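Local coordinates for protein bvu-3222 (Bacteroides vulgatus ATCC 8482, PDB 3FYF) that is of unknown function but is probably a periplasmic protein of the DUF4251 family, built as a curled antiparallel beta sheet, at residues Ser33-Gln38 with Gly141-Ser146; Phe48-Asp53 with Gly162-Tyr167; Asn68-Glu73 with Gln82-Asn87. All blocks are in the same frame, centred on the assembly; numbering follows the deposited sequence.

Contact 1 (Ser33-Gln38 with Gly141-Ser146); sequences SVSYVQ and GTNQAS
With CG anti to the backbone N (chi1 174°), the ring of Tyr-36 turns one face toward Gly-141, and Asn-143, whose CG is folded between its own N and carbonyl carbon (chi1 75°), lays its amide group against Ser-35. The motif is a helix packed on the lead-in to a beta strand: 33-38 is a length of helix 27-44, whereas the partner segment, 141-146, is a loop running into strand 144-151 of the antiparallel sheet. No hydrogen bond crosses between the two segments, so the fit rests on van der Waals, CH-pi and CA-H...O contacts. Over the ring the evidence is direct. Gly-141 N sits 3.3 Å above the plane of the Tyr-36 ring, over its centre, and Gly-141 CA lies 4.0 Å from the ring centroid, 23° off the normal, a CH-pi contact. The phi of Gly-141 is positive, a value glycine adopts readily. Past the ring, Tyr-36 OH reaches Gly-117 O in a hydrogen bond, which holds the far end of the side chain.

Two residues after Gly-141, Asn-143 CG comes to 3.6 Å from Ser-35 CB. Ser-35 OG bonds back to Gln-31 O within the helix. The loop itself is shaped by an ST turn: Thr-142 OG1 accepts from Gln-144 N at 3.1 Å and is also hydrogen-bonded to Thr-139 O. On the strand side, Gln-144 OE1 accepts from Phe-64 N of the second subunit, so the same short length of chain faces both helix and dimer partner. Thr-142 O completes the join, lying near the ring plane at the edge of Tyr-36, 3.3 Å from CD1, and taking a CA-H...O contact from Tyr-36 CA.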
ATOM      1  N   SER B  33      -5.511  18.212  -1.232  1.00 54.77           N
ATOM      2  CA  SER B  33      -6.574  18.895  -0.502  1.00 55.76           C
ATOM      3  C   SER B  33      -7.899  18.951  -1.270  1.00 56.43           C
ATOM      4  O   SER B  33      -8.971  18.786  -0.674  1.00 56.31           O
ATOM      5  CB  SER B  33      -6.121  20.292  -0.082  1.00 58.54           C
ATOM      6  OG  SER B  33      -5.148  20.195   0.945  1.00 63.83           O
ATOM      7  N   VAL B  34      -7.822  19.162  -2.585  1.00 57.72           N
ATOM      8  CA  VAL B  34      -9.012  19.156  -3.453  1.00 58.64           C
ATOM      9  C   VAL B  34      -9.676  17.776  -3.458  1.00 57.21           C
ATOM     10  O   VAL B  34     -10.893  17.658  -3.258  1.00 59.18           O
ATOM     11  CB  VAL B  34      -8.671  19.636  -4.902  1.00 62.42           C
ATOM     12  CG1 VAL B  34      -9.736  19.205  -5.914  1.00 58.42           C
ATOM     13  CG2 VAL B  34      -8.483  21.152  -4.933  1.00 59.41           C
ATOM     14  N   SER B  35      -8.857  16.743  -3.653  1.00 54.36           N
ATOM     15  CA  SER B  35      -9.306  15.352  -3.644  1.00 54.81           C
ATOM     16  C   SER B  35      -9.878  14.926  -2.289  1.00 53.57           C
ATOM     17  O   SER B  35     -10.793  14.109  -2.234  1.00 55.49           O
ATOM     18  CB  SER B  35      -8.152  14.430  -4.027  1.00 56.08           C
ATOM     19  OG  SER B  35      -7.413  14.963  -5.108  1.00 61.09           O
ATOM     20  N   TYR B  36      -9.323  15.490  -1.215  1.00 50.10           N
ATOM     21  CA  TYR B  36      -9.788  15.262   0.149  1.00 49.75           C
ATOM     22  C   TYR B  36     -11.230  15.714   0.359  1.00 52.38           C
ATOM     23  O   TYR B  36     -12.064  14.914   0.777  1.00 54.21           O
ATOM     24  CB  TYR B  36      -8.855  15.964   1.138  1.00 48.11           C
ATOM     25  CG  TYR B  36      -9.287  15.935   2.586  1.00 48.49           C
ATOM     26  CD1 TYR B  36      -9.434  14.729   3.268  1.00 49.78           C
ATOM     27  CD2 TYR B  36      -9.506  17.118   3.284  1.00 46.27           C
ATOM     28  CE1 TYR B  36      -9.804  14.705   4.601  1.00 43.88           C
ATOM     29  CE2 TYR B  36      -9.883  17.104   4.619  1.00 51.07           C
ATOM     30  CZ  TYR B  36     -10.028  15.890   5.270  1.00 51.24           C
ATOM     31  OH  TYR B  36     -10.396  15.865   6.588  1.00 49.39           O
ATOM     32  N   VAL B  37     -11.506  16.984   0.052  1.00 54.79           N
ATOM     33  CA  VAL B  37     -12.836  17.595   0.179  1.00 51.47           C
ATOM     34  C   VAL B  37     -13.875  16.849  -0.674  1.00 53.04           C
ATOM     35  O   VAL B  37     -14.990  16.574  -0.213  1.00 50.15           O
ATOM     36  CB  VAL B  37     -12.787  19.116  -0.162  1.00 52.45           C
ATOM     37  CG1 VAL B  37     -14.174  19.755  -0.116  1.00 53.17           C
ATOM     38  CG2 VAL B  37     -11.838  19.852   0.787  1.00 55.80           C
ATOM     39  N   GLN B  38     -13.482  16.490  -1.897  1.00 52.87           N
ATOM     40  CA  GLN B  38     -14.286  15.627  -2.770  1.00 53.56           C
ATOM     41  C   GLN B  38     -14.582  14.255  -2.169  1.00 54.04           C
ATOM     42  O   GLN B  38     -15.673  13.719  -2.375  1.00 57.44           O
ATOM     43  CB  GLN B  38     -13.605  15.444  -4.128  1.00 54.33           C
ATOM     44  CG  GLN B  38     -13.731  16.639  -5.073  1.00 55.95           C
ATOM     45  CD  GLN B  38     -13.045  16.408  -6.413  1.00 61.39           C
ATOM     46  OE1 GLN B  38     -12.338  15.415  -6.609  1.00 68.92           O
ATOM     47  NE2 GLN B  38     -13.250  17.333  -7.345  1.00 75.27           N
ATOM     48  N   GLY B 141      -6.351  15.297   4.392  1.00 49.48           N
ATOM     49  CA  GLY B 141      -5.654  16.100   3.384  1.00 43.49           C
ATOM     50  C   GLY B 141      -5.327  15.354   2.101  1.00 48.65           C
ATOM     51  O   GLY B 141      -4.577  15.863   1.277  1.00 52.22           O
ATOM     52  N   THR B 142      -5.868  14.143   1.940  1.00 47.35           N
ATOM     53  CA  THR B 142      -5.672  13.312   0.742  1.00 43.72           C
ATOM     54  C   THR B 142      -6.986  12.604   0.392  1.00 46.53           C
ATOM     55  O   THR B 142      -7.940  12.660   1.167  1.00 49.06           O
ATOM     56  CB  THR B 142      -4.625  12.178   0.959  1.00 41.29           C
ATOM     57  OG1 THR B 142      -5.172  11.199   1.841  1.00 45.95           O
ATOM     58  CG2 THR B 142      -3.291  12.679   1.520  1.00 38.23           C
ATOM     59  N   ASN B 143      -7.032  11.928  -0.761  1.00 45.43           N
ATOM     60  CA  ASN B 143      -8.093  10.936  -1.025  1.00 44.23           C
ATOM     61  C   ASN B 143      -7.602   9.485  -0.936  1.00 42.59           C
ATOM     62  O   ASN B 143      -8.219   8.561  -1.463  1.00 44.83           O
ATOM     63  CB  ASN B 143      -8.871  11.214  -2.331  1.00 45.03           C
ATOM     64  CG  ASN B 143      -8.094  10.855  -3.610  1.00 45.59           C
ATOM     65  OD1 ASN B 143      -8.702  10.582  -4.643  1.00 47.87           O
ATOM     66  ND2 ASN B 143      -6.769  10.885  -3.553  1.00 41.90           N
ATOM     67  N   GLN B 144      -6.484   9.305  -0.243  1.00 43.95           N
ATOM     68  CA  GLN B 144      -5.887   7.993  -0.068  1.00 44.14           C
ATOM     69  C   GLN B 144      -6.574   7.290   1.094  1.00 42.18           C
ATOM     70  O   GLN B 144      -6.684   7.832   2.195  1.00 36.89           O
ATOM     71  CB  GLN B 144      -4.383   8.132   0.153  1.00 41.79           C
ATOM     72  CG  GLN B 144      -3.681   8.720  -1.059  1.00 45.84           C
ATOM     73  CD  GLN B 144      -2.271   9.165  -0.767  1.00 47.70           C
ATOM     74  OE1 GLN B 144      -1.609   8.633   0.126  1.00 44.56           O
ATOM     75  NE2 GLN B 144      -1.796  10.146  -1.530  1.00 39.60           N
ATOM     76  N   ALA B 145      -7.082   6.096   0.833  1.00 42.08           N
ATOM     77  CA  ALA B 145      -7.887   5.422   1.837  1.00 37.72           C
ATOM     78  C   ALA B 145      -7.689   3.922   1.829  1.00 39.89           C
ATOM     79  O   ALA B 145      -7.349   3.340   0.799  1.00 34.81           O
ATOM     80  CB  ALA B 145      -9.366   5.781   1.670  1.00 39.62           C
ATOM     81  N   SER B 146      -7.909   3.324   2.999  1.00 38.21           N
ATOM     82  CA  SER B 146      -7.792   1.894   3.221  1.00 39.65           C
ATOM     83  C   SER B 146      -9.151   1.317   3.627  1.00 40.79           C
ATOM     84  O   SER B 146      -9.806   1.834   4.534  1.00 44.17           O
ATOM     85  CB  SER B 146      -6.800   1.643   4.349  1.00 38.67           C
ATOM     86  OG  SER B 146      -6.367   0.298   4.331  1.00 50.29           O
TER

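Contact 2 (Phe48-Asp53 with Gly162-Tyr167); sequences FVLEAD and GYLVPY
Leu-164 CD1 is the apolar centre, touching Phe-48 CD1 at 3.7 Å and Leu-50 CB at 4.0 Å. Phe-48 holds its CG between the backbone N and the carbonyl carbon (chi1 63°), which brings CD1 of the ring up to the leucine methyl; the two side chains meet at a slant. Leu-43 of helix 27-44 packs on both Phe-48 and Leu-164, and Ala-145 of strand 144-151 on both leucines, so this face of the sheet is the one the helix covers.

Between the faces runs the antiparallel backbone ladder of strands 48-52 and 162-166, whose axes lie 158° apart in direction. Val-49 and Val-165 form a hydrogen-bonded pair: Val-49 N gives to Val-165 O at 3.0 Å and Val-165 N to Val-49 O at 2.9 Å, both nearly straight. The pair Glu-51 and Tyr-163 repeats the pattern, with donors tilted from the carbonyl planes. At the non-hydrogen-bonded pair of Ala-52 and Gly-162, a CB on the glycine would fall against Glu-51 O, which leaves no room for a side chain there.

On the other face, Val-49 CG1 and Val-165 CG2 lie side by side at 3.8 Å. Glu-51 crosses Val-165 at about a right angle, its OE1 3.5 Å from Val-165 CG2 and hydrogen-bonded to His-172 NE2 of the tag. Tyr-163 stacks on Phe-64 of the second subunit. The chemistry thus separates by face: Phe-48, Leu-50 and Leu-164 make an all-apolar side, whereas on the other the valines lie beside the Glu-51 carboxylate and the tyrosine of the subunit interface.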
ATOM      1  N   PHE B  48     -19.925   7.094  -3.415  1.00 54.80           N
ATOM      2  CA  PHE B  48     -18.470   6.983  -3.542  1.00 54.82           C
ATOM      3  C   PHE B  48     -17.992   5.617  -4.004  1.00 53.79           C
ATOM      4  O   PHE B  48     -18.720   4.621  -3.955  1.00 49.29           O
ATOM      5  CB  PHE B  48     -17.764   7.341  -2.220  1.00 54.36           C
ATOM      6  CG  PHE B  48     -18.101   6.421  -1.072  1.00 54.44           C
ATOM      7  CD1 PHE B  48     -17.386   5.238  -0.869  1.00 56.35           C
ATOM      8  CD2 PHE B  48     -19.113   6.750  -0.181  1.00 49.80           C
ATOM      9  CE1 PHE B  48     -17.695   4.392   0.182  1.00 55.91           C
ATOM     10  CE2 PHE B  48     -19.423   5.917   0.876  1.00 49.53           C
ATOM     11  CZ  PHE B  48     -18.708   4.734   1.059  1.00 58.84           C
ATOM     12  N   VAL B  49     -16.737   5.586  -4.431  1.00 51.12           N
ATOM     13  CA  VAL B  49     -16.062   4.340  -4.764  1.00 51.66           C
ATOM     14  C   VAL B  49     -14.605   4.426  -4.300  1.00 51.27           C
ATOM     15  O   VAL B  49     -13.968   5.477  -4.416  1.00 50.21           O
ATOM     16  CB  VAL B  49     -16.227   3.996  -6.289  1.00 52.31           C
ATOM     17  CG1 VAL B  49     -16.267   5.244  -7.089  1.00 47.75           C
ATOM     18  CG2 VAL B  49     -15.152   3.041  -6.822  1.00 43.31           C
ATOM     19  N   LEU B  50     -14.107   3.345  -3.712  1.00 54.26           N
ATOM     20  CA  LEU B  50     -12.678   3.226  -3.491  1.00 54.07           C
ATOM     21  C   LEU B  50     -12.079   2.388  -4.605  1.00 51.45           C
ATOM     22  O   LEU B  50     -12.377   1.206  -4.731  1.00 51.74           O
ATOM     23  CB  LEU B  50     -12.329   2.642  -2.117  1.00 50.46           C
ATOM     24  CG  LEU B  50     -10.801   2.688  -1.917  1.00 58.16           C
ATOM     25  CD1 LEU B  50     -10.445   3.404  -0.652  1.00 49.69           C
ATOM     26  CD2 LEU B  50     -10.095   1.327  -2.008  1.00 49.84           C
ATOM     27  N   GLU B  51     -11.223   3.026  -5.393  1.00 51.08           N
ATOM     28  CA  GLU B  51     -10.535   2.390  -6.505  1.00 49.18           C
ATOM     29  C   GLU B  51      -9.233   1.770  -5.995  1.00 46.31           C
ATOM     30  O   GLU B  51      -8.275   2.492  -5.706  1.00 49.03           O
ATOM     31  CB  GLU B  51     -10.242   3.443  -7.577  1.00 48.39           C
ATOM     32  CG  GLU B  51     -11.486   4.163  -8.126  1.00 50.46           C
ATOM     33  CD  GLU B  51     -11.152   5.256  -9.125  1.00 53.31           C
ATOM     34  OE1 GLU B  51     -12.034   5.611  -9.937  1.00 65.31           O
ATOM     35  OE2 GLU B  51     -10.012   5.772  -9.095  1.00 58.49           O
ATOM     36  N   ALA B  52      -9.203   0.442  -5.881  1.00 44.99           N
ATOM     37  CA  ALA B  52      -8.078  -0.256  -5.260  1.00 41.31           C
ATOM     38  C   ALA B  52      -6.821  -0.257  -6.120  1.00 50.85           C
ATOM     39  O   ALA B  52      -6.840  -0.650  -7.301  1.00 48.89           O
ATOM     40  CB  ALA B  52      -8.453  -1.677  -4.900  1.00 43.63           C
ATOM     41  N   ASP B  53      -5.735   0.199  -5.500  1.00 47.94           N
ATOM     42  CA  ASP B  53      -4.401   0.110  -6.061  1.00 46.74           C
ATOM     43  C   ASP B  53      -3.736  -1.205  -5.651  1.00 45.40           C
ATOM     44  O   ASP B  53      -3.091  -1.867  -6.468  1.00 38.19           O
ATOM     45  CB  ASP B  53      -3.568   1.290  -5.584  1.00 47.77           C
ATOM     46  CG  ASP B  53      -2.125   1.180  -6.005  1.00 57.86           C
ATOM     47  OD1 ASP B  53      -1.850   1.295  -7.221  1.00 55.30           O
ATOM     48  OD2 ASP B  53      -1.271   0.969  -5.120  1.00 53.45           O
ATOM     49  N   GLY B 162      -6.224   2.282  -1.736  1.00 42.72           N
ATOM     50  CA  GLY B 162      -6.364   3.014  -2.987  1.00 38.25           C
ATOM     51  C   GLY B 162      -6.891   4.415  -2.816  1.00 40.25           C
ATOM     52  O   GLY B 162      -6.604   5.076  -1.820  1.00 41.85           O
ATOM     53  N   TYR B 163      -7.677   4.851  -3.796  1.00 40.59           N
ATOM     54  CA  TYR B 163      -8.136   6.233  -3.896  1.00 45.64           C
ATOM     55  C   TYR B 163      -9.651   6.306  -3.765  1.00 47.12           C
ATOM     56  O   TYR B 163     -10.373   5.591  -4.457  1.00 46.49           O
ATOM     57  CB  TYR B 163      -7.665   6.856  -5.227  1.00 48.16           C
ATOM     58  CG  TYR B 163      -6.154   6.883  -5.367  1.00 41.70           C
ATOM     59  CD1 TYR B 163      -5.406   7.942  -4.852  1.00 41.78           C
ATOM     60  CD2 TYR B 163      -5.469   5.831  -5.981  1.00 42.72           C
ATOM     61  CE1 TYR B 163      -4.010   7.955  -4.952  1.00 31.05           C
ATOM     62  CE2 TYR B 163      -4.077   5.834  -6.082  1.00 40.64           C
ATOM     63  CZ  TYR B 163      -3.358   6.899  -5.579  1.00 40.52           C
ATOM     64  OH  TYR B 163      -1.986   6.905  -5.692  1.00 54.83           O
ATOM     65  N   LEU B 164     -10.116   7.160  -2.856  1.00 50.79           N
ATOM     66  CA  LEU B 164     -11.543   7.355  -2.609  1.00 48.11           C
ATOM     67  C   LEU B 164     -12.084   8.534  -3.429  1.00 49.87           C
ATOM     68  O   LEU B 164     -11.730   9.689  -3.176  1.00 44.45           O
ATOM     69  CB  LEU B 164     -11.777   7.594  -1.114  1.00 46.77           C
ATOM     70  CG  LEU B 164     -13.193   7.476  -0.553  1.00 53.41           C
ATOM     71  CD1 LEU B 164     -13.750   6.072  -0.754  1.00 49.63           C
ATOM     72  CD2 LEU B 164     -13.168   7.826   0.915  1.00 48.90           C
ATOM     73  N   VAL B 165     -12.938   8.236  -4.408  1.00 51.88           N
ATOM     74  CA  VAL B 165     -13.456   9.257  -5.340  1.00 50.46           C
ATOM     75  C   VAL B 165     -14.984   9.330  -5.303  1.00 53.03           C
ATOM     76  O   VAL B 165     -15.635   8.359  -4.886  1.00 50.62           O
ATOM     77  CB  VAL B 165     -12.964   9.034  -6.818  1.00 46.34           C
ATOM     78  CG1 VAL B 165     -11.474   9.316  -6.950  1.00 49.97           C
ATOM     79  CG2 VAL B 165     -13.312   7.641  -7.326  1.00 46.71           C
ATOM     80  N   PRO B 166     -15.567  10.490  -5.702  1.00 56.41           N
ATOM     81  CA  PRO B 166     -17.020  10.511  -5.870  1.00 58.17           C
ATOM     82  C   PRO B 166     -17.459   9.562  -6.967  1.00 59.92           C
ATOM     83  O   PRO B 166     -16.759   9.417  -7.973  1.00 59.91           O
ATOM     84  CB  PRO B 166     -17.313  11.961  -6.276  1.00 55.11           C
ATOM     85  CG  PRO B 166     -16.150  12.735  -5.795  1.00 52.86           C
ATOM     86  CD  PRO B 166     -14.981  11.818  -5.969  1.00 53.11           C
ATOM     87  N   TYR B 167     -18.587   8.893  -6.739  1.00 65.79           N
ATOM     88  CA  TYR B 167     -19.191   8.026  -7.739  1.00 68.67           C
ATOM     89  C   TYR B 167     -19.533   8.849  -8.978  1.00 69.67           C
ATOM     90  O   TYR B 167     -20.121   9.926  -8.884  1.00 70.69           O
ATOM     91  CB  TYR B 167     -20.439   7.322  -7.182  1.00 70.96           C
ATOM     92  CG  TYR B 167     -21.243   6.590  -8.236  1.00 77.97           C
ATOM     93  CD1 TYR B 167     -20.874   5.313  -8.655  1.00 78.15           C
ATOM     94  CD2 TYR B 167     -22.368   7.180  -8.825  1.00 81.20           C
ATOM     95  CE1 TYR B 167     -21.600   4.640  -9.633  1.00 82.28           C
ATOM     96  CE2 TYR B 167     -23.100   6.516  -9.806  1.00 81.99           C
ATOM     97  CZ  TYR B 167     -22.710   5.245 -10.202  1.00 79.55           C
ATOM     98  OH  TYR B 167     -23.429   4.580 -11.168  1.00 85.28           O
TER

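Contact 3 (Asn68-Glu73 with Gln82-Asn87); sequences NTNYVE and QTAFTN
Asn-70 and Thr-83 meet through a side-chain bond at the open end of the beta hairpin of strands 71-75 and 78-83, away from the turn. From CB, the Asn-70 chain sets CG beside its own backbone N (chi1 -59°), and this carries the amide toward the facing segment. CG comes within 4.0 Å of Thr-83 OG1. Beyond it, OD1 is gripped twice: Thr-83 OG1 donates at 2.9 Å in the carbonyl plane, and Ala-84 N donates at 3.3 Å from well above that plane, away from the lone-pair direction. The other tip atom, ND2, gives to Ser-66 O, so both ends of the amide are engaged and its rotation is fixed. An alanine here would remove the acceptor shared by the Thr-83 hydroxyl and Ala-84 N, and would probably leave both donors without this mate and the loop after strand 78-83 freer to shift.

Next along the hairpin, Tyr-71 and Gln-82 form an antiparallel hydrogen-bonded pair. Tyr-71 N gives to Gln-82 O and Gln-82 N to Tyr-71 O, each at 3.0 Å, which is the evidence for the register. Their side chains share a face of the sheet. Gln-82 CB lies 3.6 Å above the plane of the Tyr-71 ring, offset toward its rim, a CH-pi contact 17° off the normal. Beyond CB the chain leads away from the ring, the amide plane is turned well off that of the tyrosine, and Gln-82 OE1 bonds to Thr-101 OG1 on the neighbouring strand. Phe-85 follows, packing its ring edge-to-face with Phe-57; its CE2 approaches Asn-70 OD1 at 4.0 Å.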
ATOM      1  N   ASN B  68     -10.357  -1.443 -11.854  1.00 70.08           N
ATOM      2  CA  ASN B  68     -11.533  -1.834 -12.637  1.00 69.67           C
ATOM      3  C   ASN B  68     -12.204  -3.092 -12.096  1.00 67.65           C
ATOM      4  O   ASN B  68     -13.426  -3.235 -12.185  1.00 67.52           O
ATOM      5  CB  ASN B  68     -11.162  -2.049 -14.110  1.00 72.24           C
ATOM      6  CG  ASN B  68     -11.083  -0.747 -14.901  1.00 75.49           C
ATOM      7  OD1 ASN B  68     -11.392   0.335 -14.394  1.00 66.18           O
ATOM      8  ND2 ASN B  68     -10.670  -0.855 -16.160  1.00 75.68           N
ATOM      9  N   THR B  69     -11.399  -3.995 -11.537  1.00 67.71           N
ATOM     10  CA  THR B  69     -11.891  -5.287 -11.048  1.00 69.03           C
ATOM     11  C   THR B  69     -11.760  -5.473  -9.532  1.00 64.35           C
ATOM     12  O   THR B  69     -12.106  -6.527  -8.995  1.00 63.61           O
ATOM     13  CB  THR B  69     -11.210  -6.473 -11.776  1.00 71.43           C
ATOM     14  OG1 THR B  69      -9.784  -6.336 -11.697  1.00 78.82           O
ATOM     15  CG2 THR B  69     -11.642  -6.533 -13.245  1.00 72.16           C
ATOM     16  N   ASN B  70     -11.240  -4.454  -8.851  1.00 61.43           N
ATOM     17  CA  ASN B  70     -11.179  -4.443  -7.386  1.00 57.84           C
ATOM     18  C   ASN B  70     -11.609  -3.083  -6.871  1.00 54.82           C
ATOM     19  O   ASN B  70     -10.877  -2.100  -6.985  1.00 52.23           O
ATOM     20  CB  ASN B  70      -9.780  -4.786  -6.859  1.00 55.84           C
ATOM     21  CG  ASN B  70      -9.293  -6.151  -7.311  1.00 54.46           C
ATOM     22  OD1 ASN B  70      -9.413  -7.136  -6.584  1.00 54.22           O
ATOM     23  ND2 ASN B  70      -8.735  -6.213  -8.521  1.00 57.68           N
ATOM     24  N   TYR B  71     -12.818  -3.027  -6.330  1.00 56.91           N
ATOM     25  CA  TYR B  71     -13.367  -1.778  -5.830  1.00 55.02           C
ATOM     26  C   TYR B  71     -14.360  -1.989  -4.690  1.00 52.75           C
ATOM     27  O   TYR B  71     -14.815  -3.105  -4.432  1.00 47.02           O
ATOM     28  CB  TYR B  71     -13.999  -0.949  -6.965  1.00 59.64           C
ATOM     29  CG  TYR B  71     -15.144  -1.619  -7.701  1.00 63.49           C
ATOM     30  CD1 TYR B  71     -16.460  -1.488  -7.254  1.00 63.18           C
ATOM     31  CD2 TYR B  71     -14.917  -2.357  -8.865  1.00 66.08           C
ATOM     32  CE1 TYR B  71     -17.515  -2.092  -7.924  1.00 73.70           C
ATOM     33  CE2 TYR B  71     -15.970  -2.964  -9.551  1.00 73.38           C
ATOM     34  CZ  TYR B  71     -17.268  -2.825  -9.072  1.00 71.08           C
ATOM     35  OH  TYR B  71     -18.319  -3.422  -9.729  1.00 70.35           O
ATOM     36  N   VAL B  72     -14.673  -0.895  -4.010  1.00 52.86           N
ATOM     37  CA  VAL B  72     -15.690  -0.865  -2.975  1.00 55.84           C
ATOM     38  C   VAL B  72     -16.568   0.345  -3.292  1.00 58.79           C
ATOM     39  O   VAL B  72     -16.069   1.460  -3.409  1.00 58.53           O
ATOM     40  CB  VAL B  72     -15.048  -0.781  -1.562  1.00 57.26           C
ATOM     41  CG1 VAL B  72     -16.006  -0.205  -0.553  1.00 56.18           C
ATOM     42  CG2 VAL B  72     -14.568  -2.158  -1.099  1.00 48.04           C
ATOM     43  N   GLU B  73     -17.867   0.119  -3.460  1.00 60.48           N
ATOM     44  CA  GLU B  73     -18.766   1.178  -3.913  1.00 61.18           C
ATOM     45  C   GLU B  73     -20.006   1.304  -3.030  1.00 56.82           C
ATOM     46  O   GLU B  73     -20.583   0.305  -2.643  1.00 55.19           O
ATOM     47  CB  GLU B  73     -19.182   0.918  -5.363  1.00 59.24           C
ATOM     48  CG  GLU B  73     -19.888   2.090  -6.023  1.00 71.86           C
ATOM     49  CD  GLU B  73     -20.623   1.700  -7.285  1.00 82.60           C
ATOM     50  OE1 GLU B  73     -21.865   1.832  -7.297  1.00 90.92           O
ATOM     51  OE2 GLU B  73     -19.964   1.263  -8.257  1.00 83.37           O
ATOM     52  N   GLN B  82     -16.469  -5.618  -4.754  1.00 59.25           N
ATOM     53  CA  GLN B  82     -15.969  -6.442  -5.851  1.00 61.20           C
ATOM     54  C   GLN B  82     -14.472  -6.708  -5.710  1.00 63.65           C
ATOM     55  O   GLN B  82     -13.678  -5.775  -5.555  1.00 65.75           O
ATOM     56  CB  GLN B  82     -16.253  -5.773  -7.199  1.00 61.33           C
ATOM     57  CG  GLN B  82     -15.869  -6.614  -8.420  1.00 61.69           C
ATOM     58  CD  GLN B  82     -16.776  -7.814  -8.614  1.00 63.07           C
ATOM     59  OE1 GLN B  82     -17.976  -7.665  -8.825  1.00 68.13           O
ATOM     60  NE2 GLN B  82     -16.201  -9.012  -8.558  1.00 62.94           N
ATOM     61  N   THR B  83     -14.099  -7.983  -5.762  1.00 62.33           N
ATOM     62  CA  THR B  83     -12.696  -8.376  -5.819  1.00 64.05           C
ATOM     63  C   THR B  83     -12.492  -9.578  -6.753  1.00 65.72           C
ATOM     64  O   THR B  83     -13.430 -10.333  -7.022  1.00 66.60           O
ATOM     65  CB  THR B  83     -12.092  -8.617  -4.399  1.00 63.63           C
ATOM     66  OG1 THR B  83     -10.661  -8.599  -4.472  1.00 63.89           O
ATOM     67  CG2 THR B  83     -12.570  -9.923  -3.775  1.00 56.47           C
ATOM     68  N   ALA B  84     -11.268  -9.736  -7.247  1.00 65.05           N
ATOM     69  CA  ALA B  84     -10.936 -10.803  -8.193  1.00 66.62           C
ATOM     70  C   ALA B  84     -10.504 -12.109  -7.514  1.00 68.42           C
ATOM     71  O   ALA B  84     -10.134 -13.074  -8.190  1.00 73.81           O
ATOM     72  CB  ALA B  84      -9.861 -10.322  -9.171  1.00 62.32           C
ATOM     73  N   PHE B  85     -10.553 -12.128  -6.185  1.00 69.41           N
ATOM     74  CA  PHE B  85     -10.240 -13.332  -5.425  1.00 70.41           C
ATOM     75  C   PHE B  85     -11.500 -13.950  -4.829  1.00 74.27           C
ATOM     76  O   PHE B  85     -12.552 -13.314  -4.778  1.00 72.16           O
ATOM     77  CB  PHE B  85      -9.233 -13.019  -4.317  1.00 69.56           C
ATOM     78  CG  PHE B  85      -8.116 -12.113  -4.751  1.00 66.77           C
ATOM     79  CD1 PHE B  85      -7.017 -12.620  -5.424  1.00 64.98           C
ATOM     80  CD2 PHE B  85      -8.165 -10.755  -4.485  1.00 57.65           C
ATOM     81  CE1 PHE B  85      -5.988 -11.790  -5.824  1.00 65.11           C
ATOM     82  CE2 PHE B  85      -7.139  -9.919  -4.884  1.00 55.71           C
ATOM     83  CZ  PHE B  85      -6.049 -10.438  -5.554  1.00 62.63           C
ATOM     84  N   THR B  86     -11.386 -15.195  -4.379  1.00 78.84           N
ATOM     85  CA  THR B  86     -12.517 -16.117  -4.378  1.00 82.80           C
ATOM     86  C   THR B  86     -13.238 -16.103  -3.034  1.00 83.81           C
ATOM     87  O   THR B  86     -14.370 -15.634  -2.931  1.00 86.11           O
ATOM     88  CB  THR B  86     -12.073 -17.557  -4.697  1.00 84.46           C
ATOM     89  OG1 THR B  86     -11.339 -17.572  -5.929  1.00 88.08           O
ATOM     90  CG2 THR B  86     -13.281 -18.472  -4.820  1.00 85.65           C
ATOM     91  N   ASN B  87     -12.572 -16.621  -2.006  1.00 83.66           N
ATOM     92  CA  ASN B  87     -12.947 -16.332  -0.628  1.00 83.93           C
ATOM     93  C   ASN B  87     -11.941 -15.418   0.064  1.00 81.44           C
ATOM     94  O   ASN B  87     -11.362 -15.780   1.089  1.00 81.51           O
ATOM     95  CB  ASN B  87     -13.110 -17.630   0.167  1.00 86.52           C
ATOM     96  CG  ASN B  87     -14.513 -17.804   0.715  1.00 93.21           C
ATOM     97  OD1 ASN B  87     -15.483 -17.307   0.142  1.00100.79           O
ATOM     98  ND2 ASN B  87     -14.629 -18.515   1.830  1.00 96.65           N
TER

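Overall arrangement
From the N terminus, helix 27-44 supplies the first half of contact 1, whose loop closes only at residues 141-146. Strand 48-52 opens contact 2 before that closure and meets its partner at 162-167, so contacts 1 and 2 cross along the chain. Contact 3, a short hairpin closure between 68-73 and 82-87, lies within both spans. All three reach one antiparallel sheet. Strand 158-166 pairs with 144-151, joining contacts 1 and 2, probably with a hydrogen bond from Leu-164 N to Asn-143 O just before strand 144-151, while strand 48-52 pairs with 71-75, joining contacts 2 and 3. Contact 2 is thus central; contacts 1 and 3 have centres about 22 Å apart and do not touch.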